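Local coordinates for protein CRISPR-associated endonuclease Cas3-HD (Methanocaldococcus jannaschii, PDB 3S4L) that degrades single-stranded DNA in a magnesium-dependent manner, and single-stranded RNA without added cations, as the HD nuclease of CRISPR interference, at residues A[26-31]-A[58-63]; A[92-97]-A[147-152]; A[38-43]-A[50-55]. One frame throughout, in Å; residues are numbered along the deposited sequence.

Overall arrangement
From the N terminus, helix 17-31 runs into helix 36-43, and a short loop leads on into helix 52-65. Contact 3 (38-43 with 50-55) closes the short loop between the last two and is nested inside the longer loop that contact 1 (26-31 with 58-63) closes. These two share helix 52-65 and touch, Ile39 of contact 3 packing on Met59 and Trp28 of contact 1. Contact 2 (92-97 with 147-152) opens only afterwards, in series, closing a 49-residue excursion, more than half helical, and lies on the opposite side of the chain's centre, about 24 Å from contact 1 between centres. It ties helix 91-107, which begins at the metal ligand His91, to the end of helix 142-149.

Contact 1 of 3, residues A[26-31]-A[58-63]; sequences KYWERI and FMKILI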
loop_
_atom_site.group_PDB
_atom_site.type_symbol
_atom_site.label_atom_id
_atom_site.label_comp_id
_atom_site.label_asym_id
_atom_site.label_seq_id
_atom_site.Cartn_x
_atom_site.Cartn_y
_atom_site.Cartn_z
ATOM N N LYS A 26 6.274 -8.386 13.115
ATOM C CA LYS A 26 6.765 -9.450 13.992
ATOM C C LYS A 26 6.321 -10.810 13.461
ATOM O O LYS A 26 7.102 -11.766 13.438
ATOM C CB LYS A 26 6.285 -9.248 15.433
ATOM C CG LYS A 26 7.021 -8.143 16.184
ATOM C CD LYS A 26 6.483 -7.975 17.605
ATOM N N TYR A 27 5.073 -10.883 13.012
ATOM C CA TYR A 27 4.548 -12.113 12.419
ATOM C C TYR A 27 5.169 -12.452 11.059
ATOM O O TYR A 27 5.155 -13.609 10.645
ATOM C CB TYR A 27 3.018 -12.061 12.302
ATOM C CG TYR A 27 2.404 -13.346 11.767
ATOM C CD1 TYR A 27 2.336 -14.502 12.558
ATOM C CD2 TYR A 27 1.901 -13.410 10.474
ATOM C CE1 TYR A 27 1.777 -15.683 12.065
ATOM C CE2 TYR A 27 1.337 -14.579 9.974
ATOM C CZ TYR A 27 1.279 -15.714 10.771
ATOM O OH TYR A 27 0.728 -16.881 10.273
ATOM N N TRP A 28 5.698 -11.446 10.363
ATOM C CA TRP A 28 6.359 -11.676 9.080
ATOM C C TRP A 28 7.660 -12.429 9.315
ATOM O O TRP A 28 7.963 -13.401 8.623
ATOM C CB TRP A 28 6.603 -10.350 8.338
ATOM C CG TRP A 28 7.526 -10.420 7.133
ATOM C CD1 TRP A 28 8.749 -9.803 6.999
ATOM C CD2 TRP A 28 7.301 -11.123 5.898
ATOM N NE1 TRP A 28 9.290 -10.080 5.762
ATOM C CE2 TRP A 28 8.420 -10.889 5.064
ATOM C CE3 TRP A 28 6.261 -11.932 5.414
ATOM C CZ2 TRP A 28 8.533 -11.437 3.780
ATOM C CZ3 TRP A 28 6.363 -12.468 4.140
ATOM C CH2 TRP A 28 7.502 -12.227 3.338
ATOM N N GLU A 29 8.418 -11.970 10.303
ATOM C CA GLU A 29 9.641 -12.637 10.717
ATOM C C GLU A 29 9.446 -14.134 10.959
ATOM O O GLU A 29 10.357 -14.926 10.726
ATOM C CB GLU A 29 10.200 -11.979 11.985
ATOM C CG GLU A 29 10.970 -10.684 11.741
ATOM C CD GLU A 29 12.268 -10.895 10.969
ATOM O OE1 GLU A 29 12.868 -11.988 11.077
ATOM O OE2 GLU A 29 12.688 -9.961 10.255
ATOM N N ARG A 30 8.263 -14.522 11.419
ATOM C CA ARG A 30 8.035 -15.917 11.778
ATOM C C ARG A 30 7.739 -16.788 10.552
ATOM O O ARG A 30 7.989 -17.993 10.562
ATOM C CB ARG A 30 6.927 -16.051 12.844
ATOM C CG ARG A 30 7.202 -15.250 14.124
ATOM C CD ARG A 30 6.190 -15.536 15.234
ATOM N NE ARG A 30 6.032 -14.390 16.134
ATOM C CZ ARG A 30 5.000 -13.543 16.110
ATOM N NH1 ARG A 30 4.011 -13.713 15.238
ATOM N NH2 ARG A 30 4.954 -12.521 16.963
ATOM N N ILE A 31 7.238 -16.182 9.485
ATOM C CA ILE A 31 6.874 -16.970 8.310
ATOM C C ILE A 31 7.690 -16.709 7.022
ATOM O O ILE A 31 7.630 -17.508 6.078
ATOM C CB ILE A 31 5.387 -16.800 7.996
ATOM C CG1 ILE A 31 5.090 -15.359 7.591
ATOM C CG2 ILE A 31 4.533 -17.217 9.192
ATOM C CD1 ILE A 31 3.690 -15.163 7.076
ATOM N N PHE A 58 11.665 -5.240 0.940
ATOM C CA PHE A 58 10.571 -4.852 0.055
ATOM C C PHE A 58 9.236 -5.277 0.668
ATOM O O PHE A 58 8.309 -4.474 0.757
ATOM C CB PHE A 58 10.794 -5.441 -1.353
ATOM C CG PHE A 58 9.593 -5.368 -2.263
ATOM C CD1 PHE A 58 9.261 -4.185 -2.912
ATOM C CD2 PHE A 58 8.812 -6.496 -2.497
ATOM C CE1 PHE A 58 8.160 -4.116 -3.771
ATOM C CE2 PHE A 58 7.698 -6.439 -3.347
ATOM C CZ PHE A 58 7.378 -5.243 -3.995
ATOM N N MET A 59 9.156 -6.523 1.129
ATOM C CA MET A 59 7.926 -7.029 1.738
ATOM C C MET A 59 7.553 -6.275 3.013
ATOM O O MET A 59 6.375 -5.985 3.234
ATOM C CB MET A 59 8.030 -8.526 2.023
ATOM C CG MET A 59 7.987 -9.374 0.757
ATOM S SD MET A 59 6.497 -9.027 -0.232
ATOM C CE MET A 59 5.251 -9.439 0.982
ATOM N N LYS A 60 8.550 -5.960 3.841
ATOM C CA LYS A 60 8.318 -5.201 5.062
ATOM C C LYS A 60 7.704 -3.832 4.774
ATOM O O LYS A 60 6.956 -3.286 5.583
ATOM C CB LYS A 60 9.622 -4.982 5.829
ATOM C CG LYS A 60 10.184 -6.191 6.568
ATOM C CD LYS A 60 11.445 -5.772 7.321
ATOM C CE LYS A 60 12.436 -6.901 7.467
ATOM N NZ LYS A 60 13.741 -6.386 7.957
ATOM N N ILE A 61 8.050 -3.255 3.636
ATOM C CA ILE A 61 7.507 -1.947 3.319
ATOM C C ILE A 61 6.031 -2.054 2.927
ATOM O O ILE A 61 5.211 -1.251 3.370
ATOM C CB ILE A 61 8.329 -1.222 2.247
ATOM C CG1 ILE A 61 9.691 -0.875 2.818
ATOM C CG2 ILE A 61 7.623 0.046 1.818
ATOM C CD1 ILE A 61 10.684 -0.401 1.793
ATOM N N LEU A 62 5.695 -3.065 2.130
ATOM C CA LEU A 62 4.302 -3.333 1.787
ATOM C C LEU A 62 3.509 -3.589 3.055
ATOM O O LEU A 62 2.372 -3.139 3.210
ATOM C CB LEU A 62 4.204 -4.564 0.892
ATOM C CG LEU A 62 4.967 -4.444 -0.411
ATOM C CD1 LEU A 62 4.505 -5.553 -1.348
ATOM C CD2 LEU A 62 4.729 -3.063 -1.017
ATOM N N ILE A 63 4.120 -4.338 3.959
ATOM C CA ILE A 63 3.482 -4.662 5.207
ATOM C C ILE A 63 3.234 -3.364 5.957
ATOM O O ILE A 63 2.131 -3.113 6.436
ATOM C CB ILE A 63 4.347 -5.648 6.025
ATOM C CG1 ILE A 63 4.305 -7.037 5.375
ATOM C CG2 ILE A 63 3.867 -5.734 7.479
ATOM C CD1 ILE A 63 5.427 -7.954 5.795
#
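Helices 17-31 and 52-65 run roughly antiparallel here, their short segments inclined at 144° with axes 11.0 Å apart at closest approach, and Trp28 and Lys60 are the residues whose backbones come nearest. So wide a spacing calls for a large side chain to bridge it, and the indole of Trp28 does so. Its first torsion (chi1 168°) sets CG anti to the backbone N and carries the ring across to the facing helix, where three side chains of 58-63 receive it, each crossing it at about a right angle. Ile63 lies over one face: its terminal CD1 sits 3.8 Å from the centroid of the Trp28 five-membered ring, 25° off the normal, a CH-pi contact. Met59 meets the six-membered part obliquely, its CB 3.4 Å from Trp28 CZ2, with Met59 CG also against CZ2 and CH2 before the chain bends. At the pyrrole end the aliphatic stem of Lys60 approaches, CG lying 3.9 Å from Trp28 CD1. The indole nitrogen is not left to this apolar setting, because Trp28 NE1 is hydrogen-bonded to Asp56, one turn before Lys60 on helix 52-65; that bond probably helps fix the rotation of the ring. Towards the surface, Glu29 OE2 and Lys60 NZ stand 4.4 Å apart, too far for a salt bridge, so any attraction is probably modest; the carboxylate of Glu29 has its ion pair with Lys32 instead. Ile63 lies near the metal site of this mainly helical HD domain, its side chain about 9 Å from a bound calcium ion. Around the pair, helix 204-215 packs on Trp28 and Met59 through Pro214 and on Ile63 through Leu215, while helix 36-43 adds Leu36 and Ile39 against the indole.

Contact 2 of 3, residues A[92-97]-A[147-152]; sequences ELVSAY and DKLKKF
Leu93 and Val94, consecutive on helix 91-107, project as two bumps towards the end of helix 142-149 and the turn that follows it. The branch CD2 of Leu93 fits between Lys148 and Leu149, 3.7 Å from Lys148 CB and 4.0 Å from Leu149 CG. Lys148 crosses it at about a right angle and contributes only its aliphatic part, the extended chain bringing CD alongside the same methyl. Next door, Val94 CG2 enters a hollow walled by Leu149 CD2, at 3.9 Å, and by the Phe152 ring, whose CD1 and CE1 both lie 3.8 Å from that methyl, in an oblique approach. This packing belongs to the helical HD domain of Cas3 and stands close behind its metal centre: Val94 is about 6 Å, side chain to side chain, from His91, which ligates a bound calcium ion. A type I beta turn from Leu149 to Phe152, closed by the 2.9 Å bond from Phe152 N to Leu149 O, brings the phenyl group back beside Leu149, giving the hollow its second wall; Phe152 CG, anti to the backbone N (chi1 178°), extends the ring from the turn towards Val94. Helix 181-197 packs on both, Val188 touching Leu93 and Ile184 touching Phe152.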
loop_
_atom_site.group_PDB
_atom_site.type_symbol
_atom_site.label_atom_id
_atom_site.label_comp_id
_atom_site.label_asym_id
_atom_site.label_seq_id
_atom_site.Cartn_x
_atom_site.Cartn_y
_atom_site.Cartn_z
ATOM N N GLU A 92 -6.878 2.226 0.350
ATOM C CA GLU A 92 -5.779 1.568 -0.365
ATOM C C GLU A 92 -5.228 2.381 -1.536
ATOM O O GLU A 92 -4.064 2.216 -1.917
ATOM C CB GLU A 92 -6.148 0.145 -0.823
ATOM C CG GLU A 92 -7.323 0.051 -1.768
ATOM C CD GLU A 92 -8.634 -0.245 -1.034
ATOM O OE1 GLU A 92 -8.929 0.432 -0.025
ATOM O OE2 GLU A 92 -9.361 -1.166 -1.464
ATOM N N LEU A 93 -6.058 3.249 -2.115
ATOM C CA LEU A 93 -5.606 4.094 -3.233
ATOM C C LEU A 93 -4.602 5.118 -2.718
ATOM O O LEU A 93 -3.604 5.418 -3.372
ATOM C CB LEU A 93 -6.780 4.801 -3.915
ATOM C CG LEU A 93 -7.571 4.066 -5.009
ATOM C CD1 LEU A 93 -8.072 2.711 -4.578
ATOM C CD2 LEU A 93 -8.739 4.948 -5.467
ATOM N N VAL A 94 -4.881 5.648 -1.532
ATOM C CA VAL A 94 -3.968 6.563 -0.867
ATOM C C VAL A 94 -2.718 5.840 -0.380
ATOM O O VAL A 94 -1.628 6.400 -0.441
ATOM C CB VAL A 94 -4.633 7.254 0.325
ATOM C CG1 VAL A 94 -3.587 8.021 1.144
ATOM C CG2 VAL A 94 -5.752 8.154 -0.171
ATOM N N SER A 95 -2.874 4.604 0.096
ATOM C CA SER A 95 -1.709 3.760 0.423
ATOM C C SER A 95 -0.800 3.538 -0.802
ATOM O O SER A 95 0.428 3.687 -0.714
ATOM C CB SER A 95 -2.142 2.392 0.979
ATOM O OG SER A 95 -2.886 2.482 2.186
ATOM N N ALA A 96 -1.412 3.180 -1.932
ATOM C CA ALA A 96 -0.670 2.916 -3.166
ATOM C C ALA A 96 0.206 4.096 -3.561
ATOM O O ALA A 96 1.341 3.918 -4.024
ATOM C CB ALA A 96 -1.620 2.549 -4.312
ATOM N N TYR A 97 -0.328 5.298 -3.383
ATOM C CA TYR A 97 0.400 6.525 -3.711
ATOM C C TYR A 97 1.657 6.657 -2.877
ATOM O O TYR A 97 2.736 6.822 -3.429
ATOM C CB TYR A 97 -0.487 7.758 -3.529
ATOM C CG TYR A 97 0.237 9.097 -3.671
ATOM C CD1 TYR A 97 0.346 9.727 -4.909
ATOM C CD2 TYR A 97 0.759 9.754 -2.558
ATOM C CE1 TYR A 97 0.979 10.978 -5.043
ATOM C CE2 TYR A 97 1.406 10.989 -2.682
ATOM C CZ TYR A 97 1.511 11.594 -3.928
ATOM O OH TYR A 97 2.144 12.813 -4.047
ATOM N N ASP A 147 -14.539 8.530 -7.808
ATOM C CA ASP A 147 -15.507 8.099 -6.807
ATOM C C ASP A 147 -14.811 7.750 -5.471
ATOM O O ASP A 147 -15.272 8.120 -4.385
ATOM C CB ASP A 147 -16.269 6.860 -7.320
ATOM C CG ASP A 147 -17.284 7.196 -8.414
ATOM O OD1 ASP A 147 -17.611 8.394 -8.577
ATOM O OD2 ASP A 147 -17.771 6.261 -9.098
ATOM N N LYS A 148 -13.696 7.036 -5.558
ATOM C CA LYS A 148 -13.108 6.450 -4.360
ATOM C C LYS A 148 -12.229 7.440 -3.609
ATOM O O LYS A 148 -11.801 7.187 -2.483
ATOM C CB LYS A 148 -12.343 5.169 -4.699
ATOM C CG LYS A 148 -13.217 4.016 -5.209
ATOM C CD LYS A 148 -12.308 2.899 -5.778
ATOM C CE LYS A 148 -13.046 1.575 -5.979
ATOM N NZ LYS A 148 -12.064 0.437 -6.025
ATOM N N LEU A 149 -11.979 8.579 -4.238
ATOM C CA LEU A 149 -11.161 9.613 -3.619
ATOM C C LEU A 149 -11.971 10.878 -3.351
ATOM O O LEU A 149 -11.466 11.842 -2.770
ATOM C CB LEU A 149 -9.931 9.906 -4.483
ATOM C CG LEU A 149 -8.957 8.743 -4.362
ATOM C CD1 LEU A 149 -7.739 8.902 -5.258
ATOM C CD2 LEU A 149 -8.555 8.637 -2.882
ATOM N N LYS A 150 -13.234 10.862 -3.761
ATOM C CA LYS A 150 -14.087 12.042 -3.622
ATOM C C LYS A 150 -13.963 12.672 -2.235
ATOM O O LYS A 150 -13.707 13.874 -2.111
ATOM C CB LYS A 150 -15.552 11.691 -3.901
ATOM C CG LYS A 150 -16.465 12.919 -4.041
ATOM C CD LYS A 150 -17.874 12.519 -4.471
ATOM C CE LYS A 150 -18.693 13.739 -4.883
ATOM N NZ LYS A 150 -18.912 14.670 -3.739
ATOM N N LYS A 151 -14.128 11.856 -1.194
ATOM C CA LYS A 151 -14.116 12.368 0.183
ATOM C C LYS A 151 -12.727 12.426 0.836
ATOM O O LYS A 151 -12.619 12.640 2.043
ATOM C CB LYS A 151 -15.093 11.587 1.072
ATOM C CG LYS A 151 -16.547 11.922 0.819
ATOM C CD LYS A 151 -16.712 13.422 0.631
ATOM C CE LYS A 151 -18.160 13.875 0.763
ATOM N NZ LYS A 151 -18.231 15.360 0.933
ATOM N N PHE A 152 -11.663 12.251 0.057
ATOM C CA PHE A 152 -10.327 12.390 0.635
ATOM C C PHE A 152 -10.082 13.849 1.029
ATOM O O PHE A 152 -10.244 14.757 0.213
ATOM C CB PHE A 152 -9.233 11.902 -0.318
ATOM C CG PHE A 152 -7.827 12.065 0.229
ATOM C CD1 PHE A 152 -7.372 11.258 1.273
ATOM C CD2 PHE A 152 -6.955 13.010 -0.310
ATOM C CE1 PHE A 152 -6.078 11.402 1.780
ATOM C CE2 PHE A 152 -5.657 13.154 0.184
ATOM C CZ PHE A 152 -5.217 12.351 1.237
#

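Contact 3 of 3, residues A[38-43]-A[50-55]; sequences TIKRAL and LDIEKV
Lys40 reaches across from helix 36-43 with CG anti to its own backbone N (chi1 169°), a torsion that lays its aliphatic chain along the start of the facing segment. Ile52 crosses that chain at about a right angle, its CD1 3.6 Å from Lys40 CD, while farther out Lys40 CE passes 3.3 Å from Leu50 O. A bend at the last torsion then turns the ammonium group towards Glu44, with which it makes a weak, long ion pair. Deeper in, Val55 divides its two methyls: CG1 lies 3.7 Å from Ile39 CG2, in an oblique crossing, and CG2 rests 3.9 Å from Lys40 CB. Leu43 and Leu50 also cross obliquely, meeting through their CD1 methyls; Leu112 of helix 110-121 packs on both. The backbones, too, are joined, since a water bridges Lys40 O and Leu50 N, 3.0 and 2.9 Å from its oxygen, accepting from Leu50 N. On the far side Asp51, whose side chain starts away from helix 36-43, caps the new helix: its OD1 takes the N-H of Lys54 nearly along the C-O axis, with an angle of 152° at the hydrogen. Together these features make a helix-loop-helix unit of the HD domain, two consecutive helices joined by a short loop and packed crosswise, the second started by an aspartate N-cap, away from the metal site.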
loop_
_atom_site.group_PDB
_atom_site.type_symbol
_atom_site.label_atom_id
_atom_site.label_comp_id
_atom_site.label_asym_id
_atom_site.label_seq_id
_atom_site.Cartn_x
_atom_site.Cartn_y
_atom_site.Cartn_z
ATOM N N THR A 38 9.772 -17.728 -3.262
ATOM C CA THR A 38 8.679 -17.617 -4.225
ATOM C C THR A 38 8.535 -16.183 -4.700
ATOM O O THR A 38 8.434 -15.921 -5.893
ATOM C CB THR A 38 7.350 -18.095 -3.621
ATOM O OG1 THR A 38 7.499 -19.451 -3.181
ATOM C CG2 THR A 38 6.228 -18.035 -4.652
ATOM N N ILE A 39 8.545 -15.251 -3.763
ATOM C CA ILE A 39 8.469 -13.844 -4.115
ATOM C C ILE A 39 9.690 -13.402 -4.938
ATOM O O ILE A 39 9.544 -12.679 -5.917
ATOM C CB ILE A 39 8.337 -12.982 -2.865
ATOM C CG1 ILE A 39 7.099 -13.402 -2.067
ATOM C CG2 ILE A 39 8.259 -11.515 -3.243
ATOM C CD1 ILE A 39 7.028 -12.784 -0.687
ATOM N N LYS A 40 10.893 -13.839 -4.553
ATOM C CA LYS A 40 12.086 -13.469 -5.320
ATOM C C LYS A 40 11.982 -13.921 -6.773
ATOM O O LYS A 40 12.330 -13.167 -7.693
ATOM C CB LYS A 40 13.363 -14.032 -4.704
ATOM C CG LYS A 40 14.605 -13.900 -5.582
ATOM C CD LYS A 40 15.837 -14.443 -4.852
ATOM C CE LYS A 40 17.128 -14.152 -5.618
ATOM N NZ LYS A 40 17.250 -14.985 -6.837
ATOM N N ARG A 41 11.501 -15.144 -6.985
ATOM C CA ARG A 41 11.452 -15.697 -8.337
ATOM C C ARG A 41 10.283 -15.161 -9.176
ATOM O O ARG A 41 10.347 -15.161 -10.405
ATOM C CB ARG A 41 11.513 -17.233 -8.320
ATOM C CG ARG A 41 12.956 -17.760 -8.289
ATOM C CD ARG A 41 13.047 -19.197 -7.832
ATOM N NE ARG A 41 13.588 -20.073 -8.870
ATOM C CZ ARG A 41 14.872 -20.132 -9.221
ATOM N NH1 ARG A 41 15.768 -19.352 -8.625
ATOM N NH2 ARG A 41 15.262 -20.966 -10.182
ATOM N N ALA A 42 9.240 -14.685 -8.505
ATOM C CA ALA A 42 8.121 -14.027 -9.162
ATOM C C ALA A 42 8.570 -12.674 -9.694
ATOM O O ALA A 42 8.314 -12.350 -10.850
ATOM C CB ALA A 42 6.956 -13.853 -8.189
ATOM N N LEU A 43 9.225 -11.887 -8.837
ATOM C CA LEU A 43 9.855 -10.632 -9.254
ATOM C C LEU A 43 10.813 -10.852 -10.417
ATOM O O LEU A 43 10.975 -9.993 -11.278
ATOM C CB LEU A 43 10.614 -9.982 -8.098
ATOM C CG LEU A 43 9.741 -9.345 -7.027
ATOM C CD1 LEU A 43 10.597 -8.766 -5.921
ATOM C CD2 LEU A 43 8.820 -8.281 -7.651
ATOM N N LEU A 50 16.329 -9.012 -7.306
ATOM C CA LEU A 50 16.555 -8.646 -5.910
ATOM C C LEU A 50 17.050 -9.875 -5.176
ATOM O O LEU A 50 16.495 -10.961 -5.362
ATOM C CB LEU A 50 15.241 -8.208 -5.249
ATOM C CG LEU A 50 14.602 -6.847 -5.531
ATOM C CD1 LEU A 50 13.516 -6.597 -4.498
ATOM C CD2 LEU A 50 15.644 -5.747 -5.481
ATOM N N ASP A 51 18.073 -9.727 -4.339
ATOM C CA ASP A 51 18.515 -10.865 -3.516
ATOM C C ASP A 51 17.530 -11.074 -2.351
ATOM O O ASP A 51 16.598 -10.287 -2.184
ATOM C CB ASP A 51 19.965 -10.698 -3.018
ATOM C CG ASP A 51 20.148 -9.469 -2.117
ATOM O OD1 ASP A 51 19.138 -8.938 -1.618
ATOM O OD2 ASP A 51 21.302 -9.036 -1.898
ATOM N N ILE A 52 17.727 -12.119 -1.548
ATOM C CA ILE A 52 16.717 -12.486 -0.561
ATOM C C ILE A 52 16.496 -11.386 0.473
ATOM O O ILE A 52 15.370 -11.142 0.899
ATOM C CB ILE A 52 17.020 -13.831 0.162
ATOM C CG1 ILE A 52 16.895 -15.015 -0.804
ATOM C CG2 ILE A 52 16.055 -14.031 1.340
ATOM C CD1 ILE A 52 15.462 -15.240 -1.312
ATOM N N GLU A 53 17.573 -10.726 0.881
ATOM C CA GLU A 53 17.465 -9.695 1.904
ATOM C C GLU A 53 16.754 -8.458 1.356
ATOM O O GLU A 53 16.027 -7.776 2.082
ATOM C CB GLU A 53 18.843 -9.342 2.476
ATOM C CG GLU A 53 19.157 -10.048 3.793
ATOM C CD GLU A 53 20.528 -10.719 3.803
ATOM O OE1 GLU A 53 21.285 -10.505 4.772
ATOM O OE2 GLU A 53 20.844 -11.460 2.845
ATOM N N LYS A 54 16.956 -8.172 0.075
ATOM C CA LYS A 54 16.259 -7.053 -0.557
ATOM C C LYS A 54 14.757 -7.326 -0.586
ATOM O O LYS A 54 13.945 -6.453 -0.265
ATOM C CB LYS A 54 16.778 -6.832 -1.980
ATOM C CG LYS A 54 17.597 -5.573 -2.146
ATOM C CD LYS A 54 18.566 -5.414 -0.993
ATOM N N VAL A 55 14.404 -8.552 -0.968
ATOM C CA VAL A 55 13.013 -8.980 -1.098
ATOM C C VAL A 55 12.308 -8.873 0.231
ATOM O O VAL A 55 11.128 -8.535 0.300
ATOM C CB VAL A 55 12.926 -10.437 -1.577
ATOM C CG1 VAL A 55 11.500 -10.946 -1.466
ATOM C CG2 VAL A 55 13.463 -10.564 -3.000
HETATM O O HOH W 1 14.332 -10.992 -8.008
#